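Local coordinates for protein small ribosomal subunit biogenesis GTPase RsgA (Thermotoga maritima, PDB 1U0L) that is a circularly permuted, zinc-binding GTPase that probably assists late maturation of the 30S ribosomal subunit and helps release RbfA, at residues V92-P97 / R134-L139; V85-L90 / E117-I122. All coordinates share one frame; numbering follows the deposited sequence.

Contact 1. Residues V92-P97 / R134-L139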
loop_
_atom_site.group_PDB
_atom_site.type_symbol
_atom_site.label_atom_id
_atom_site.label_comp_id
_atom_site.label_asym_id
_atom_site.label_seq_id
_atom_site.Cartn_x
_atom_site.Cartn_y
_atom_site.Cartn_z
ATOM N N VAL A 92 8.120 4.046 -8.103
ATOM C CA VAL A 92 9.548 3.834 -8.109
ATOM C C VAL A 92 10.257 4.742 -9.098
ATOM O O VAL A 92 9.700 5.138 -10.118
ATOM C CB VAL A 92 9.827 2.351 -8.420
ATOM C CG1 VAL A 92 11.105 2.194 -9.218
ATOM C CG2 VAL A 92 9.891 1.573 -7.116
ATOM N N THR A 93 11.518 5.024 -8.798
ATOM C CA THR A 93 12.333 5.926 -9.594
ATOM C C THR A 93 13.726 5.348 -9.841
ATOM O O THR A 93 14.403 4.956 -8.889
ATOM C CB THR A 93 12.430 7.254 -8.817
ATOM O OG1 THR A 93 11.567 8.225 -9.417
ATOM C CG2 THR A 93 13.834 7.743 -8.737
ATOM N N VAL A 94 14.170 5.280 -11.094
ATOM C CA VAL A 94 15.522 4.746 -11.327
ATOM C C VAL A 94 16.556 5.853 -11.229
ATOM O O VAL A 94 17.639 5.666 -10.661
ATOM C CB VAL A 94 15.713 4.051 -12.725
ATOM C CG1 VAL A 94 14.533 3.161 -13.028
ATOM C CG2 VAL A 94 15.939 5.078 -13.817
ATOM N N LYS A 95 16.199 7.007 -11.781
ATOM C CA LYS A 95 17.062 8.179 -11.811
ATOM C C LYS A 95 16.621 9.062 -10.659
ATOM O O LYS A 95 16.117 8.563 -9.670
ATOM C CB LYS A 95 16.871 8.897 -13.153
ATOM C CG LYS A 95 17.988 9.798 -13.650
ATOM C CD LYS A 95 17.509 10.449 -14.952
ATOM C CE LYS A 95 18.466 11.477 -15.523
ATOM N NZ LYS A 95 19.733 10.882 -16.038
ATOM N N MET A 96 16.792 10.370 -10.802
ATOM C CA MET A 96 16.432 11.314 -9.756
ATOM C C MET A 96 16.284 10.686 -8.371
ATOM O O MET A 96 17.292 10.333 -7.769
ATOM C CB MET A 96 15.188 12.099 -10.155
ATOM C CG MET A 96 15.495 13.237 -11.108
ATOM S SD MET A 96 16.932 14.199 -10.581
ATOM C CE MET A 96 18.147 13.637 -11.820
ATOM N N PRO A 97 15.056 10.520 -7.841
ATOM C CA PRO A 97 15.245 9.900 -6.461
ATOM C C PRO A 97 16.069 8.619 -6.272
ATOM O O PRO A 97 16.478 8.326 -5.154
ATOM C CB PRO A 97 13.802 9.728 -6.017
ATOM C CG PRO A 97 13.158 10.965 -6.604
ATOM C CD PRO A 97 13.769 11.067 -8.009
ATOM N N ARG A 134 17.881 1.296 -19.517
ATOM C CA ARG A 134 18.449 -0.019 -19.321
ATOM C C ARG A 134 18.125 -0.457 -17.889
ATOM O O ARG A 134 17.727 -1.605 -17.647
ATOM C CB ARG A 134 19.955 0.030 -19.547
ATOM C CG ARG A 134 20.571 -1.328 -19.789
ATOM C CD ARG A 134 22.069 -1.214 -19.893
ATOM N NE ARG A 134 22.417 -0.148 -20.818
ATOM C CZ ARG A 134 23.555 0.529 -20.763
ATOM N NH1 ARG A 134 24.444 0.232 -19.821
ATOM N NH2 ARG A 134 23.787 1.511 -21.637
ATOM N N LYS A 135 18.287 0.468 -16.941
ATOM C CA LYS A 135 17.994 0.183 -15.547
ATOM C C LYS A 135 16.502 -0.126 -15.399
ATOM O O LYS A 135 16.097 -0.916 -14.537
ATOM C CB LYS A 135 18.390 1.365 -14.664
ATOM C CG LYS A 135 19.871 1.392 -14.324
ATOM C CD LYS A 135 20.595 2.569 -14.978
ATOM C CE LYS A 135 20.203 3.918 -14.338
ATOM N NZ LYS A 135 20.876 5.109 -14.965
ATOM N N VAL A 136 15.687 0.503 -16.238
ATOM C CA VAL A 136 14.260 0.251 -16.208
ATOM C C VAL A 136 14.053 -1.195 -16.626
ATOM O O VAL A 136 13.430 -1.968 -15.898
ATOM C CB VAL A 136 13.480 1.168 -17.187
ATOM C CG1 VAL A 136 12.039 0.639 -17.374
ATOM C CG2 VAL A 136 13.458 2.608 -16.644
ATOM N N ARG A 137 14.589 -1.566 -17.784
ATOM C CA ARG A 137 14.438 -2.937 -18.264
ATOM C C ARG A 137 14.918 -3.955 -17.233
ATOM O O ARG A 137 14.551 -5.131 -17.295
ATOM C CB ARG A 137 15.182 -3.140 -19.582
ATOM C CG ARG A 137 14.247 -3.377 -20.766
ATOM C CD ARG A 137 14.994 -3.492 -22.099
ATOM N NE ARG A 137 15.758 -2.283 -22.438
ATOM C CZ ARG A 137 17.091 -2.197 -22.427
ATOM N NH1 ARG A 137 17.839 -3.252 -22.096
ATOM N NH2 ARG A 137 17.677 -1.046 -22.745
ATOM N N GLU A 138 15.726 -3.505 -16.275
ATOM C CA GLU A 138 16.228 -4.401 -15.235
ATOM C C GLU A 138 15.204 -4.555 -14.124
ATOM O O GLU A 138 15.183 -5.564 -13.420
ATOM C CB GLU A 138 17.533 -3.869 -14.637
ATOM C CG GLU A 138 18.664 -3.761 -15.619
ATOM C CD GLU A 138 19.997 -3.652 -14.930
ATOM O OE1 GLU A 138 20.180 -2.669 -14.182
ATOM O OE2 GLU A 138 20.855 -4.547 -15.125
ATOM N N LEU A 139 14.375 -3.533 -13.955
ATOM C CA LEU A 139 13.351 -3.557 -12.934
ATOM C C LEU A 139 12.246 -4.459 -13.434
ATOM O O LEU A 139 11.728 -5.293 -12.689
ATOM C CB LEU A 139 12.832 -2.142 -12.668
ATOM C CG LEU A 139 13.704 -1.284 -11.740
ATOM C CD1 LEU A 139 13.246 0.154 -11.834
ATOM C CD2 LEU A 139 13.628 -1.792 -10.295
#
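Val94 meets helix 130-143 through one methyl, CG1, which lies 3.5 Å from CD1 of Leu139 and 3.8 Å from CG2 of Val136. Those two partners are three residues apart, so they stand on the same side of the helix, and CG1 touches both at once. The Val94 and Val136 side chains cross at roughly a right angle, whereas Leu139 is approached on a slant. A chi1 of -44° places CG1 of Val94 anti to the carbonyl carbon and beside the backbone N, and from there it reaches both partners. Leu139 CD1 also receives Val92, the two side chains reaching tip to tip with CG1 of Val92 at 3.9 Å. Nearer the start of the segment, Lys135 takes part through its stem, its CB 4.3 Å from CB of Val94. No hydrogen bond links the two segments, so the join is apolar packing. In the G domain it seats the loop that follows strand 87-92 against the helix that follows residues Asn123 to Asp126, inferred to bind GTP; the nearest side-chain atoms of Val136 and Met125 are about 4 Å apart. Polar ties lie at the border: Lys135 NZ and Lys95 NZ form salt bridges to OD1 and OD2 of Asp132, one carboxylate between two ammonium groups 6.0 Å apart. Tyr128 OH is hydrogen-bonded to the backbone N of Val94, while Ile104 of helix 101-113 touches both Val92 and Leu139.

Contact 2. Residues V85-L90 / E117-I122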
loop_
_atom_site.group_PDB
_atom_site.type_symbol
_atom_site.label_atom_id
_atom_site.label_comp_id
_atom_site.label_asym_id
_atom_site.label_seq_id
_atom_site.Cartn_x
_atom_site.Cartn_y
_atom_site.Cartn_z
ATOM N N VAL A 85 -7.717 -1.258 3.225
ATOM C CA VAL A 85 -6.957 -0.834 2.070
ATOM C C VAL A 85 -6.757 -2.050 1.173
ATOM O O VAL A 85 -6.384 -3.116 1.661
ATOM C CB VAL A 85 -5.584 -0.287 2.485
ATOM C CG1 VAL A 85 -4.879 0.287 1.272
ATOM C CG2 VAL A 85 -5.745 0.759 3.579
ATOM N N ASP A 86 -7.016 -1.890 -0.125
ATOM C CA ASP A 86 -6.858 -2.977 -1.092
ATOM C C ASP A 86 -5.510 -2.885 -1.780
ATOM O O ASP A 86 -4.775 -3.861 -1.846
ATOM C CB ASP A 86 -7.912 -2.924 -2.197
ATOM C CG ASP A 86 -9.281 -2.569 -1.691
ATOM O OD1 ASP A 86 -9.693 -3.143 -0.664
ATOM O OD2 ASP A 86 -9.949 -1.726 -2.330
ATOM N N GLN A 87 -5.192 -1.705 -2.308
ATOM C CA GLN A 87 -3.945 -1.519 -3.039
ATOM C C GLN A 87 -2.888 -0.589 -2.511
ATOM O O GLN A 87 -3.147 0.376 -1.789
ATOM C CB GLN A 87 -4.214 -1.063 -4.469
ATOM C CG GLN A 87 -4.628 -2.143 -5.404
ATOM C CD GLN A 87 -4.791 -1.628 -6.807
ATOM O OE1 GLN A 87 -5.377 -0.569 -7.024
ATOM N NE2 GLN A 87 -4.283 -2.380 -7.775
ATOM N N VAL A 88 -1.680 -0.906 -2.953
ATOM C CA VAL A 88 -0.483 -0.162 -2.659
ATOM C C VAL A 88 0.029 0.201 -4.031
ATOM O O VAL A 88 0.275 -0.685 -4.858
ATOM C CB VAL A 88 0.564 -1.028 -2.002
ATOM C CG1 VAL A 88 1.867 -0.259 -1.910
ATOM C CG2 VAL A 88 0.084 -1.460 -0.636
ATOM N N ILE A 89 0.136 1.497 -4.304
ATOM C CA ILE A 89 0.664 1.939 -5.588
ATOM C C ILE A 89 2.086 2.283 -5.236
ATOM O O ILE A 89 2.343 3.262 -4.530
ATOM C CB ILE A 89 -0.033 3.177 -6.090
ATOM C CG1 ILE A 89 -1.535 2.913 -6.222
ATOM C CG2 ILE A 89 0.574 3.581 -7.416
ATOM C CD1 ILE A 89 -1.907 1.873 -7.283
ATOM N N LEU A 90 3.005 1.447 -5.696
ATOM C CA LEU A 90 4.412 1.633 -5.391
ATOM C C LEU A 90 5.096 2.435 -6.483
ATOM O O LEU A 90 5.410 1.909 -7.550
ATOM C CB LEU A 90 5.091 0.271 -5.225
ATOM C CG LEU A 90 6.096 0.167 -4.075
ATOM C CD1 LEU A 90 6.929 -1.148 -4.168
ATOM C CD2 LEU A 90 6.990 1.385 -4.130
ATOM N N GLU A 117 -2.964 -5.757 -2.676
ATOM C CA GLU A 117 -2.573 -5.897 -4.061
ATOM C C GLU A 117 -1.553 -4.775 -4.217
ATOM O O GLU A 117 -1.707 -3.708 -3.620
ATOM C CB GLU A 117 -3.763 -5.626 -4.981
ATOM C CG GLU A 117 -4.851 -6.659 -4.926
ATOM C CD GLU A 117 -4.408 -7.966 -5.530
ATOM O OE1 GLU A 117 -3.456 -8.575 -4.999
ATOM O OE2 GLU A 117 -5.009 -8.383 -6.544
ATOM N N THR A 118 -0.506 -5.011 -4.995
ATOM C CA THR A 118 0.486 -3.978 -5.225
ATOM C C THR A 118 0.682 -3.718 -6.703
ATOM O O THR A 118 0.793 -4.651 -7.495
ATOM C CB THR A 118 1.842 -4.347 -4.615
ATOM O OG1 THR A 118 1.848 -3.976 -3.234
ATOM C CG2 THR A 118 2.972 -3.627 -5.336
ATOM N N VAL A 119 0.697 -2.444 -7.072
ATOM C CA VAL A 119 0.938 -2.064 -8.452
ATOM C C VAL A 119 2.178 -1.186 -8.476
ATOM O O VAL A 119 2.188 -0.081 -7.930
ATOM C CB VAL A 119 -0.242 -1.318 -9.034
ATOM C CG1 VAL A 119 0.145 -0.687 -10.360
ATOM C CG2 VAL A 119 -1.374 -2.289 -9.230
ATOM N N MET A 120 3.234 -1.706 -9.094
ATOM C CA MET A 120 4.511 -1.008 -9.190
ATOM C C MET A 120 4.482 -0.000 -10.328
ATOM O O MET A 120 4.119 -0.336 -11.462
ATOM C CB MET A 120 5.641 -2.025 -9.411
ATOM C CG MET A 120 7.043 -1.426 -9.447
ATOM S SD MET A 120 8.391 -2.655 -9.390
ATOM C CE MET A 120 7.958 -3.549 -7.855
ATOM N N VAL A 121 4.848 1.240 -10.025
ATOM C CA VAL A 121 4.863 2.276 -11.056
ATOM C C VAL A 121 6.228 2.953 -11.249
ATOM O O VAL A 121 6.654 3.744 -10.408
ATOM C CB VAL A 121 3.838 3.407 -10.762
ATOM C CG1 VAL A 121 3.916 4.432 -11.871
ATOM C CG2 VAL A 121 2.415 2.856 -10.625
ATOM N N ILE A 122 6.908 2.645 -12.350
ATOM C CA ILE A 122 8.199 3.276 -12.652
ATOM C C ILE A 122 7.852 4.660 -13.202
ATOM O O ILE A 122 7.429 4.787 -14.356
ATOM C CB ILE A 122 8.968 2.547 -13.774
ATOM C CG1 ILE A 122 9.036 1.040 -13.504
ATOM C CG2 ILE A 122 10.370 3.178 -13.921
ATOM C CD1 ILE A 122 10.148 0.653 -12.607
#
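Strands 87-90 and 117-122 run parallel, their axes 4.6 Å apart at closest and 17° off alignment, and five backbone hydrogen bonds zip them together, the first from Asp86 just before the strand. Glu117 N binds Asp86 O, and Glu117 O accepts from Val88 N. Val88 O then takes Val119 N at 2.9 Å, Val119 O takes Leu90 N, and Leu90 O takes Val121 N in a nearly straight bond of 174°. The strands belong to the central sheet of a P-loop GTPase, where the residues between, Gln87 and Ile89, turn their backbone groups to strand 171-175, and Leu90 touches Gly176, the first residue of the P-loop inferred to bind GTP. On the face carrying Val88 and Leu90, Val88 and Thr118 point the same way, CB of the valine 3.4 Å from OG1 of the threonine. On the other face Ile89 uses two branches: chi1 of -58° puts CG1 anti to the carbonyl carbon and leaves CG2 anti to the backbone N. CG1 carries CD1 alongside Val119, 4.0 Å from its CB, while CG2 meets CG2 of Val121 at 3.8 Å along the diagonal. Gln87 lays CG 3.6 Å from CB of Glu117. Helix 101-113, the crossover of this beta-alpha-beta unit, covers the Val88 face through Ala111 and Phe107, and helix 160-167 closes the Ile89 face through Tyr166, Leu167 and Leu163. Before the strand, Asp86 turns its carboxylate away to Lys74 and to the backbone N of Ile171.

Their centres lie about 17 Å apart within one GTPase domain, yet the contacts meet directly. Along the chain the segments alternate: 85-90, 92-97, 117-122, 134-139, so contact 1 begins where strand 87-92 of contact 2 ends. Val92 N reaches Val121 O at 2.7 Å, a probable hydrogen bond that extends the parallel pairing to the brink of the loop. Ile122, at the end of strand 117-122, packs on Val92, Val136 and Leu139. Residues Asn123 to Asp126, inferred to bind GTP, lie between strand 117-122 and helix 130-143 in sequence, so the contacts flank that part of the probable nucleotide site along the chain.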